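Local coordinates for protein putative sulfatase yidJ (Bacteroides fragilis, PDB 2QZU) that probably hydrolyses sulfate esters, as a metal-dependent sulfatase of arylsulfatase type, at residues V51-L56 with I283-E288; E101-Y105 with K405-H409; Y413-R417 with Q464-L469. All blocks are in the same frame, centred on the assembly; numbering follows the deposited sequence.

Contact 1: residues V51-L56 with I283-E288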
loop_
_atom_site.group_PDB
_atom_site.type_symbol
_atom_site.label_atom_id
_atom_site.label_comp_id
_atom_site.label_asym_id
_atom_site.label_seq_id
_atom_site.Cartn_x
_atom_site.Cartn_y
_atom_site.Cartn_z
ATOM N N VAL A 51 -5.875 -16.929 -17.365
ATOM C CA VAL A 51 -5.164 -17.123 -16.113
ATOM C C VAL A 51 -4.698 -18.577 -16.070
ATOM O O VAL A 51 -5.420 -19.483 -16.492
ATOM C CB VAL A 51 -6.067 -16.797 -14.895
ATOM C CG1 VAL A 51 -7.284 -17.709 -14.872
ATOM C CG2 VAL A 51 -5.264 -16.927 -13.610
ATOM N N LYS A 52 -3.482 -18.792 -15.574
ATOM C CA LYS A 52 -2.911 -20.130 -15.503
ATOM C C LYS A 52 -3.121 -20.792 -14.151
ATOM O O LYS A 52 -2.624 -20.309 -13.133
ATOM C CB LYS A 52 -1.417 -20.072 -15.826
ATOM C CG LYS A 52 -1.121 -19.534 -17.221
ATOM C CD LYS A 52 0.369 -19.473 -17.489
ATOM C CE LYS A 52 0.648 -18.953 -18.892
ATOM N NZ LYS A 52 0.046 -19.831 -19.934
ATOM N N THR A 53 -3.861 -21.898 -14.157
ATOM C CA THR A 53 -4.155 -22.669 -12.950
ATOM C C THR A 53 -4.036 -24.153 -13.296
ATOM O O THR A 53 -5.011 -24.899 -13.238
ATOM C CB THR A 53 -5.590 -22.391 -12.434
ATOM O OG1 THR A 53 -6.548 -22.734 -13.446
ATOM C CG2 THR A 53 -5.751 -20.923 -12.074
ATOM N N PRO A 54 -2.826 -24.601 -13.657
ATOM C CA PRO A 54 -2.653 -26.012 -14.009
ATOM C C PRO A 54 -3.040 -27.036 -12.938
ATOM O O PRO A 54 -3.553 -28.108 -13.261
ATOM C CB PRO A 54 -1.175 -26.091 -14.398
ATOM C CG PRO A 54 -0.540 -25.026 -13.540
ATOM C CD PRO A 54 -1.535 -23.889 -13.669
ATOM N N HIS A 55 -2.803 -26.717 -11.671
ATOM C CA HIS A 55 -3.126 -27.663 -10.606
ATOM C C HIS A 55 -4.624 -27.761 -10.335
ATOM O O HIS A 55 -5.143 -28.849 -10.077
ATOM C CB HIS A 55 -2.340 -27.292 -9.348
ATOM C CG HIS A 55 -0.858 -27.361 -9.541
ATOM N ND1 HIS A 55 -0.185 -28.551 -9.704
ATOM C CD2 HIS A 55 0.071 -26.383 -9.667
ATOM C CE1 HIS A 55 1.093 -28.306 -9.925
ATOM N NE2 HIS A 55 1.275 -26.997 -9.908
ATOM N N LEU A 56 -5.325 -26.636 -10.408
ATOM C CA LEU A 56 -6.765 -26.656 -10.206
ATOM C C LEU A 56 -7.425 -27.305 -11.421
ATOM O O LEU A 56 -8.457 -27.963 -11.290
ATOM C CB LEU A 56 -7.304 -25.237 -10.002
ATOM C CG LEU A 56 -6.926 -24.604 -8.661
ATOM C CD1 LEU A 56 -7.452 -23.180 -8.602
ATOM C CD2 LEU A 56 -7.508 -25.433 -7.523
ATOM N N ILE A 283 -3.326 -15.723 -8.104
ATOM C CA ILE A 283 -4.065 -16.942 -8.378
ATOM C C ILE A 283 -3.141 -18.072 -8.813
ATOM O O ILE A 283 -3.261 -19.195 -8.330
ATOM C CB ILE A 283 -5.146 -16.696 -9.442
ATOM C CG1 ILE A 283 -6.286 -15.890 -8.815
ATOM C CG2 ILE A 283 -5.645 -18.021 -10.004
ATOM C CD1 ILE A 283 -7.425 -15.547 -9.766
ATOM N N THR A 284 -2.213 -17.775 -9.715
ATOM C CA THR A 284 -1.287 -18.799 -10.170
ATOM C C THR A 284 -0.421 -19.281 -9.007
ATOM O O THR A 284 -0.118 -20.469 -8.904
ATOM C CB THR A 284 -0.417 -18.266 -11.323
ATOM O OG1 THR A 284 -1.256 -18.025 -12.459
ATOM C CG2 THR A 284 0.653 -19.282 -11.709
ATOM N N GLY A 285 -0.050 -18.363 -8.118
ATOM C CA GLY A 285 0.747 -18.733 -6.961
ATOM C C GLY A 285 -0.071 -19.609 -6.026
ATOM O O GLY A 285 0.420 -20.603 -5.489
ATOM N N VAL A 286 -1.328 -19.236 -5.823
ATOM C CA VAL A 286 -2.209 -20.020 -4.965
ATOM C C VAL A 286 -2.341 -21.414 -5.581
ATOM O O VAL A 286 -2.254 -22.424 -4.885
ATOM C CB VAL A 286 -3.605 -19.353 -4.842
ATOM C CG1 VAL A 286 -4.637 -20.358 -4.348
ATOM C CG2 VAL A 286 -3.527 -18.183 -3.862
ATOM N N ASP A 287 -2.527 -21.450 -6.897
ATOM C CA ASP A 287 -2.674 -22.700 -7.637
ATOM C C ASP A 287 -1.505 -23.652 -7.387
ATOM O O ASP A 287 -1.701 -24.839 -7.124
ATOM C CB ASP A 287 -2.778 -22.403 -9.136
ATOM C CG ASP A 287 -2.991 -23.654 -9.970
ATOM O OD1 ASP A 287 -4.132 -24.165 -10.004
ATOM O OD2 ASP A 287 -2.014 -24.126 -10.589
ATOM N N GLU A 288 -0.286 -23.127 -7.461
ATOM C CA GLU A 288 0.896 -23.951 -7.253
ATOM C C GLU A 288 0.923 -24.560 -5.856
ATOM O O GLU A 288 1.305 -25.718 -5.680
ATOM C CB GLU A 288 2.167 -23.130 -7.497
ATOM C CG GLU A 288 3.452 -23.909 -7.255
ATOM C CD GLU A 288 4.669 -23.233 -7.854
ATOM O OE1 GLU A 288 4.773 -23.190 -9.097
ATOM O OE2 GLU A 288 5.520 -22.743 -7.085
#

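Contact 2: residues E101-Y105 with K405-H409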
loop_
_atom_site.group_PDB
_atom_site.type_symbol
_atom_site.label_atom_id
_atom_site.label_comp_id
_atom_site.label_asym_id
_atom_site.label_seq_id
_atom_site.Cartn_x
_atom_site.Cartn_y
_atom_site.Cartn_z
ATOM N N GLU A 101 -15.784 -1.979 14.705
ATOM C CA GLU A 101 -16.976 -1.189 14.410
ATOM C C GLU A 101 -18.244 -2.025 14.600
ATOM O O GLU A 101 -19.264 -1.526 15.071
ATOM C CB GLU A 101 -16.925 -0.662 12.969
ATOM C CG GLU A 101 -18.161 0.119 12.544
ATOM C CD GLU A 101 -18.080 0.620 11.111
ATOM O OE1 GLU A 101 -18.045 -0.215 10.180
ATOM O OE2 GLU A 101 -18.047 1.853 10.916
ATOM N N THR A 102 -18.172 -3.303 14.237
ATOM C CA THR A 102 -19.327 -4.186 14.356
ATOM C C THR A 102 -19.361 -4.971 15.662
ATOM O O THR A 102 -20.386 -5.556 16.013
ATOM C CB THR A 102 -19.371 -5.187 13.188
ATOM O OG1 THR A 102 -18.213 -6.030 13.239
ATOM C CG2 THR A 102 -19.393 -4.448 11.858
ATOM N N ALA A 103 -18.244 -4.977 16.380
ATOM C CA ALA A 103 -18.143 -5.711 17.637
ATOM C C ALA A 103 -19.230 -5.386 18.662
ATOM O O ALA A 103 -19.768 -6.286 19.302
ATOM C CB ALA A 103 -16.769 -5.495 18.255
ATOM N N PRO A 104 -19.564 -4.096 18.838
ATOM C CA PRO A 104 -20.602 -3.740 19.814
ATOM C C PRO A 104 -21.965 -4.356 19.504
ATOM O O PRO A 104 -22.844 -4.411 20.367
ATOM C CB PRO A 104 -20.636 -2.213 19.746
ATOM C CG PRO A 104 -19.232 -1.855 19.353
ATOM C CD PRO A 104 -18.931 -2.884 18.284
ATOM N N TYR A 105 -22.139 -4.820 18.273
ATOM C CA TYR A 105 -23.406 -5.411 17.857
ATOM C C TYR A 105 -23.374 -6.936 17.878
ATOM O O TYR A 105 -24.321 -7.593 17.445
ATOM C CB TYR A 105 -23.771 -4.884 16.470
ATOM C CG TYR A 105 -23.928 -3.382 16.476
ATOM C CD1 TYR A 105 -25.133 -2.788 16.855
ATOM C CD2 TYR A 105 -22.840 -2.552 16.201
ATOM C CE1 TYR A 105 -25.247 -1.404 16.966
ATOM C CE2 TYR A 105 -22.945 -1.174 16.310
ATOM C CZ TYR A 105 -24.147 -0.605 16.693
ATOM O OH TYR A 105 -24.243 0.763 16.805
ATOM N N LYS A 405 -27.331 -4.286 7.011
ATOM C CA LYS A 405 -26.642 -3.184 7.672
ATOM C C LYS A 405 -26.510 -3.670 9.112
ATOM O O LYS A 405 -27.513 -3.848 9.802
ATOM C CB LYS A 405 -27.471 -1.900 7.596
ATOM C CG LYS A 405 -26.719 -0.664 8.069
ATOM C CD LYS A 405 -27.481 0.616 7.768
ATOM C CE LYS A 405 -26.717 1.837 8.267
ATOM N NZ LYS A 405 -27.409 3.103 7.900
ATOM N N PHE A 406 -25.277 -3.890 9.555
ATOM C CA PHE A 406 -25.038 -4.428 10.892
ATOM C C PHE A 406 -25.693 -3.706 12.058
ATOM O O PHE A 406 -26.107 -4.352 13.023
ATOM C CB PHE A 406 -23.534 -4.558 11.169
ATOM C CG PHE A 406 -22.823 -3.247 11.309
ATOM C CD1 PHE A 406 -22.435 -2.525 10.185
ATOM C CD2 PHE A 406 -22.541 -2.729 12.571
ATOM C CE1 PHE A 406 -21.774 -1.307 10.313
ATOM C CE2 PHE A 406 -21.881 -1.511 12.709
ATOM C CZ PHE A 406 -21.497 -0.800 11.576
ATOM N N ASP A 407 -25.795 -2.384 11.979
ATOM C CA ASP A 407 -26.397 -1.616 13.067
ATOM C C ASP A 407 -27.868 -1.245 12.859
ATOM O O ASP A 407 -28.435 -0.476 13.638
ATOM C CB ASP A 407 -25.562 -0.359 13.346
ATOM C CG ASP A 407 -25.418 0.537 12.128
ATOM O OD1 ASP A 407 -25.670 0.068 10.999
ATOM O OD2 ASP A 407 -25.031 1.714 12.305
ATOM N N ASN A 408 -28.483 -1.798 11.818
ATOM C CA ASN A 408 -29.898 -1.548 11.525
ATOM C C ASN A 408 -30.379 -2.562 10.499
ATOM O O ASN A 408 -30.323 -2.313 9.295
ATOM C CB ASN A 408 -30.106 -0.128 10.981
ATOM C CG ASN A 408 -31.567 0.165 10.656
ATOM O OD1 ASN A 408 -32.452 -0.642 10.940
ATOM N ND2 ASN A 408 -31.822 1.327 10.061
ATOM N N HIS A 409 -30.853 -3.708 10.975
ATOM C CA HIS A 409 -31.317 -4.760 10.078
ATOM C C HIS A 409 -32.484 -4.370 9.173
ATOM O O HIS A 409 -32.774 -5.071 8.208
ATOM C CB HIS A 409 -31.677 -6.017 10.878
ATOM C CG HIS A 409 -30.507 -6.666 11.554
ATOM N ND1 HIS A 409 -30.618 -7.831 12.279
ATOM C CD2 HIS A 409 -29.203 -6.303 11.626
ATOM C CE1 HIS A 409 -29.435 -8.160 12.771
ATOM N NE2 HIS A 409 -28.560 -7.247 12.388
#

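Contact 3: residues Y413-R417 with Q464-L469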
loop_
_atom_site.group_PDB
_atom_site.type_symbol
_atom_site.label_atom_id
_atom_site.label_comp_id
_atom_site.label_asym_id
_atom_site.label_seq_id
_atom_site.Cartn_x
_atom_site.Cartn_y
_atom_site.Cartn_z
ATOM N N TYR A 413 -30.289 -5.117 1.517
ATOM C CA TYR A 413 -30.775 -5.788 0.318
ATOM C C TYR A 413 -31.151 -7.231 0.591
ATOM O O TYR A 413 -30.559 -7.886 1.446
ATOM C CB TYR A 413 -29.681 -5.858 -0.751
ATOM C CG TYR A 413 -29.351 -4.593 -1.494
ATOM C CD1 TYR A 413 -30.144 -4.156 -2.557
ATOM C CD2 TYR A 413 -28.202 -3.868 -1.184
ATOM C CE1 TYR A 413 -29.791 -3.027 -3.298
ATOM C CE2 TYR A 413 -27.844 -2.740 -1.912
ATOM C CZ TYR A 413 -28.641 -2.326 -2.969
ATOM O OH TYR A 413 -28.284 -1.207 -3.691
ATOM N N ARG A 414 -32.123 -7.722 -0.166
ATOM C CA ARG A 414 -32.502 -9.131 -0.128
ATOM C C ARG A 414 -32.797 -9.436 -1.588
ATOM O O ARG A 414 -33.389 -8.616 -2.293
ATOM C CB ARG A 414 -33.739 -9.392 0.735
ATOM C CG ARG A 414 -33.502 -9.191 2.219
ATOM C CD ARG A 414 -32.472 -10.162 2.804
ATOM N NE ARG A 414 -32.448 -10.046 4.259
ATOM C CZ ARG A 414 -31.953 -9.006 4.923
ATOM N NH1 ARG A 414 -31.417 -7.985 4.266
ATOM N NH2 ARG A 414 -32.036 -8.963 6.247
ATOM N N GLY A 415 -32.359 -10.594 -2.059
ATOM C CA GLY A 415 -32.607 -10.917 -3.449
ATOM C C GLY A 415 -32.593 -12.396 -3.744
ATOM O O GLY A 415 -32.455 -13.225 -2.847
ATOM N N LEU A 416 -32.742 -12.714 -5.022
ATOM C CA LEU A 416 -32.745 -14.089 -5.490
ATOM C C LEU A 416 -31.971 -14.178 -6.800
ATOM O O LEU A 416 -31.973 -13.239 -7.594
ATOM C CB LEU A 416 -34.181 -14.562 -5.727
ATOM C CG LEU A 416 -35.156 -14.627 -4.551
ATOM C CD1 LEU A 416 -36.559 -14.905 -5.085
ATOM C CD2 LEU A 416 -34.724 -15.705 -3.572
ATOM N N ARG A 417 -31.302 -15.304 -7.013
ATOM C CA ARG A 417 -30.556 -15.529 -8.244
ATOM C C ARG A 417 -31.060 -16.832 -8.843
ATOM O O ARG A 417 -30.886 -17.899 -8.250
ATOM C CB ARG A 417 -29.045 -15.636 -7.970
ATOM C CG ARG A 417 -28.188 -15.838 -9.240
ATOM C CD ARG A 417 -26.697 -15.930 -8.901
ATOM N NE ARG A 417 -25.842 -16.069 -10.084
ATOM C CZ ARG A 417 -25.756 -17.167 -10.831
ATOM N NH1 ARG A 417 -26.470 -18.241 -10.531
ATOM N NH2 ARG A 417 -24.940 -17.194 -11.879
ATOM N N GLN A 464 -42.001 -14.683 -4.285
ATOM C CA GLN A 464 -41.018 -15.744 -4.108
ATOM C C GLN A 464 -39.989 -15.334 -3.048
ATOM O O GLN A 464 -39.596 -16.145 -2.212
ATOM C CB GLN A 464 -40.327 -16.051 -5.443
ATOM C CG GLN A 464 -39.373 -17.241 -5.397
ATOM C CD GLN A 464 -38.738 -17.552 -6.746
ATOM O OE1 GLN A 464 -37.851 -18.401 -6.843
ATOM N NE2 GLN A 464 -39.194 -16.869 -7.794
ATOM N N LEU A 465 -39.576 -14.068 -3.073
ATOM C CA LEU A 465 -38.596 -13.562 -2.108
ATOM C C LEU A 465 -39.221 -13.536 -0.716
ATOM O O LEU A 465 -38.605 -13.954 0.265
ATOM C CB LEU A 465 -38.161 -12.139 -2.482
ATOM C CG LEU A 465 -36.716 -11.688 -2.222
ATOM C CD1 LEU A 465 -36.708 -10.187 -2.011
ATOM C CD2 LEU A 465 -36.115 -12.389 -1.020
ATOM N N LYS A 466 -40.451 -13.035 -0.637
ATOM C CA LYS A 466 -41.151 -12.955 0.639
ATOM C C LYS A 466 -41.268 -14.340 1.269
ATOM O O LYS A 466 -41.027 -14.511 2.466
ATOM C CB LYS A 466 -42.541 -12.343 0.443
ATOM C CG LYS A 466 -43.249 -11.987 1.742
ATOM C CD LYS A 466 -44.592 -11.328 1.462
ATOM C CE LYS A 466 -45.371 -11.066 2.740
ATOM N NZ LYS A 466 -44.721 -10.061 3.625
ATOM N N THR A 467 -41.635 -15.330 0.460
ATOM C CA THR A 467 -41.773 -16.699 0.946
ATOM C C THR A 467 -40.431 -17.201 1.479
ATOM O O THR A 467 -40.377 -17.870 2.513
ATOM C CB THR A 467 -42.263 -17.640 -0.175
ATOM O OG1 THR A 467 -43.544 -17.198 -0.643
ATOM C CG2 THR A 467 -42.383 -19.068 0.339
ATOM N N TRP A 468 -39.355 -16.869 0.768
ATOM C CA TRP A 468 -38.010 -17.268 1.170
ATOM C C TRP A 468 -37.623 -16.633 2.502
ATOM O O TRP A 468 -37.099 -17.301 3.393
ATOM C CB TRP A 468 -36.981 -16.867 0.099
ATOM C CG TRP A 468 -35.559 -17.025 0.565
ATOM C CD1 TRP A 468 -34.742 -16.051 1.064
ATOM C CD2 TRP A 468 -34.827 -18.251 0.663
ATOM N NE1 TRP A 468 -33.546 -16.595 1.471
ATOM C CE2 TRP A 468 -33.571 -17.943 1.237
ATOM C CE3 TRP A 468 -35.111 -19.579 0.325
ATOM C CZ2 TRP A 468 -32.599 -18.919 1.477
ATOM C CZ3 TRP A 468 -34.141 -20.552 0.567
ATOM C CH2 TRP A 468 -32.903 -20.214 1.137
ATOM N N LEU A 469 -37.881 -15.336 2.635
ATOM C CA LEU A 469 -37.537 -14.645 3.865
ATOM C C LEU A 469 -38.358 -15.161 5.051
ATOM O O LEU A 469 -37.852 -15.241 6.170
ATOM C CB LEU A 469 -37.707 -13.133 3.673
ATOM C CG LEU A 469 -36.780 -12.563 2.580
ATOM C CD1 LEU A 469 -37.141 -11.116 2.279
ATOM C CD2 LEU A 469 -35.323 -12.663 3.034
#

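Contact 1: residues V51-L56 with I283-E288
Asp287 meets the start of helix 54-61 with both oxygens of its carboxylate. OD2 accepts the backbone N of His55 at 2.9 Å, through its syn lone pair and with a nearly straight bond (163° at the hydrogen). OD1 takes the backbone N of Leu56 at 2.8 Å, again on the syn side but 17° out of the carboxylate plane. The group reaches this position because CG stands anti to the backbone N (chi1 -178°), which directs it off helix 267-299 toward the other helix. Two first-turn N-H groups, which have no acceptor in a preceding turn, are thus satisfied by an acid from a distant part of the chain; facing the positive end of the helix dipole would be expected to stabilise its negative charge. The N-cap residue, Thr53, gives no capping bond of its own: its OG1 is engaged by Gly44 N and Asp57 OD1. The carboxylate thereby joins two helices of the alkaline phosphatase-like α/β domain, 267-299 supplying the acceptors and 54-61 the donors. Pro54, whose nitrogen carries no hydrogen, lies against the same carboxylate with CD 3.1 Å from Asp287 OD2. The ring of His55 presents its edge to OD2, while the backbone oxygen of Glu288 lies over one of its faces. One turn earlier on the long helix, Thr284 OG1 donates to Lys52 O over 2.7 Å, arriving in the carbonyl plane on a lone pair. Tyr246 OH joins the same group, hydrogen-bonded to both Thr284 OG1 and Lys52 N. Next to these bonds, apolar groups meet: Ile283 CG2 touches Thr53 CG2 at 3.6 Å and Val51 CG2 at 3.8 Å, and Tyr38 lies against Ile283, Thr53 and Leu56.

Contact 2: residues E101-Y105 with K405-H409
Phe406, the second residue of a type I turn running from Lys405 to Asn408, pushes its ring into the bend formed by Glu101, Thr102 and Tyr105. Its CG sits between the backbone N and the carbonyl carbon (chi1 69°), and the ring projects from the turn toward the 101-105 loop. Thr102 CG2 lies over one face as a CH-pi contact, 3.7 Å from the centroid of the Phe406 ring. At the ring's far end, CZ of Phe406 rests 3.6 Å from Glu101 CG, part of an extended side chain that passes across it; Glu101 OE1 is hydrogen-bonded to Ala21 N of the second subunit. The Phe406 edge is turned to the face of Tyr105 in an offset edge-to-face pair, with centroids 5.5 Å apart and planes at 74°. Next along the turn, Asp407 adds its CB over a face of the Tyr105 ring, 3.9 Å from that centroid, while its OD1 lies above the Phe406 face opposite to Thr102. No hydrogen bond crosses between the segments; the contact is mostly aromatic and aliphatic, with the carbonyl Glu101 O near Phe406 CE2. A hairpin loop between antiparallel strands 399-404 and 412-417 is thus set, chiefly through Phe406 with Asp407 beside it, against a loop of the sulfatase α/β domain at the subunit interface, where Gln20 of the second subunit packs on Phe406 and Glu101.

Contact 3: residues Y413-R417 with Q464-L469
Leu416 points from its strand toward helix 455-471 and is met there by three residues. Its CD1 touches Gln464 CG at 3.7 Å and lies equally near the backbone N of Leu465, while its CG faces Leu465 CG at 4.1 Å, the two leucines crossing obliquely. On the other branch, CD2 approaches the indole of Trp468 only loosely. Leu465 in turn bends its tip in toward the strand: CD1 comes to 3.7 Å from Arg414 O, and CD2 lies by the carbonyl of Gly415. Arg414 and Leu416, two apart on the strand, both face the helix. Arg414 lays its aliphatic part over Leu469, with CD 3.8 Å from Leu469 CD2. A bend at chi2 (-63°) brings its guanidinium back along its own strand, where NH1 donates to Tyr413 O at 2.9 Å from well above the carbonyl plane. NE forms a salt bridge with Asp474, which with the NH1 bond fixes the head, while the methylenes lie along Leu469. The short strand and helix segments cross at 111° with axes 8.7 Å apart. Strand 412-417 is an inner strand of the four-stranded antiparallel sheet, bonded to 399-404 and 421-428; helix 455-471 covers one face of it, Trp468 reaching Tyr402 of the first neighbour and Leu465 touching Val425 of the second.

Overall arrangement
Contacts 2 and 3 share one part of the C-terminal sheet: residues 405-409 lead into strand segment 413-417, while 101-105 comes from the main domain, and the contact centres are 22 Å apart. Contact 3 covers the small antiparallel sheet with its helix, and contact 2 fastens the loop at the end of that sheet to the main domain. Contact 1 lies across the chain's centre from both, its centre 37 Å from that of contact 2 and 36 Å from that of contact 3, and joins two helices within the main domain. None of the three includes Ser76, the predicted 3-oxoalanine site, which is unmodified in this model.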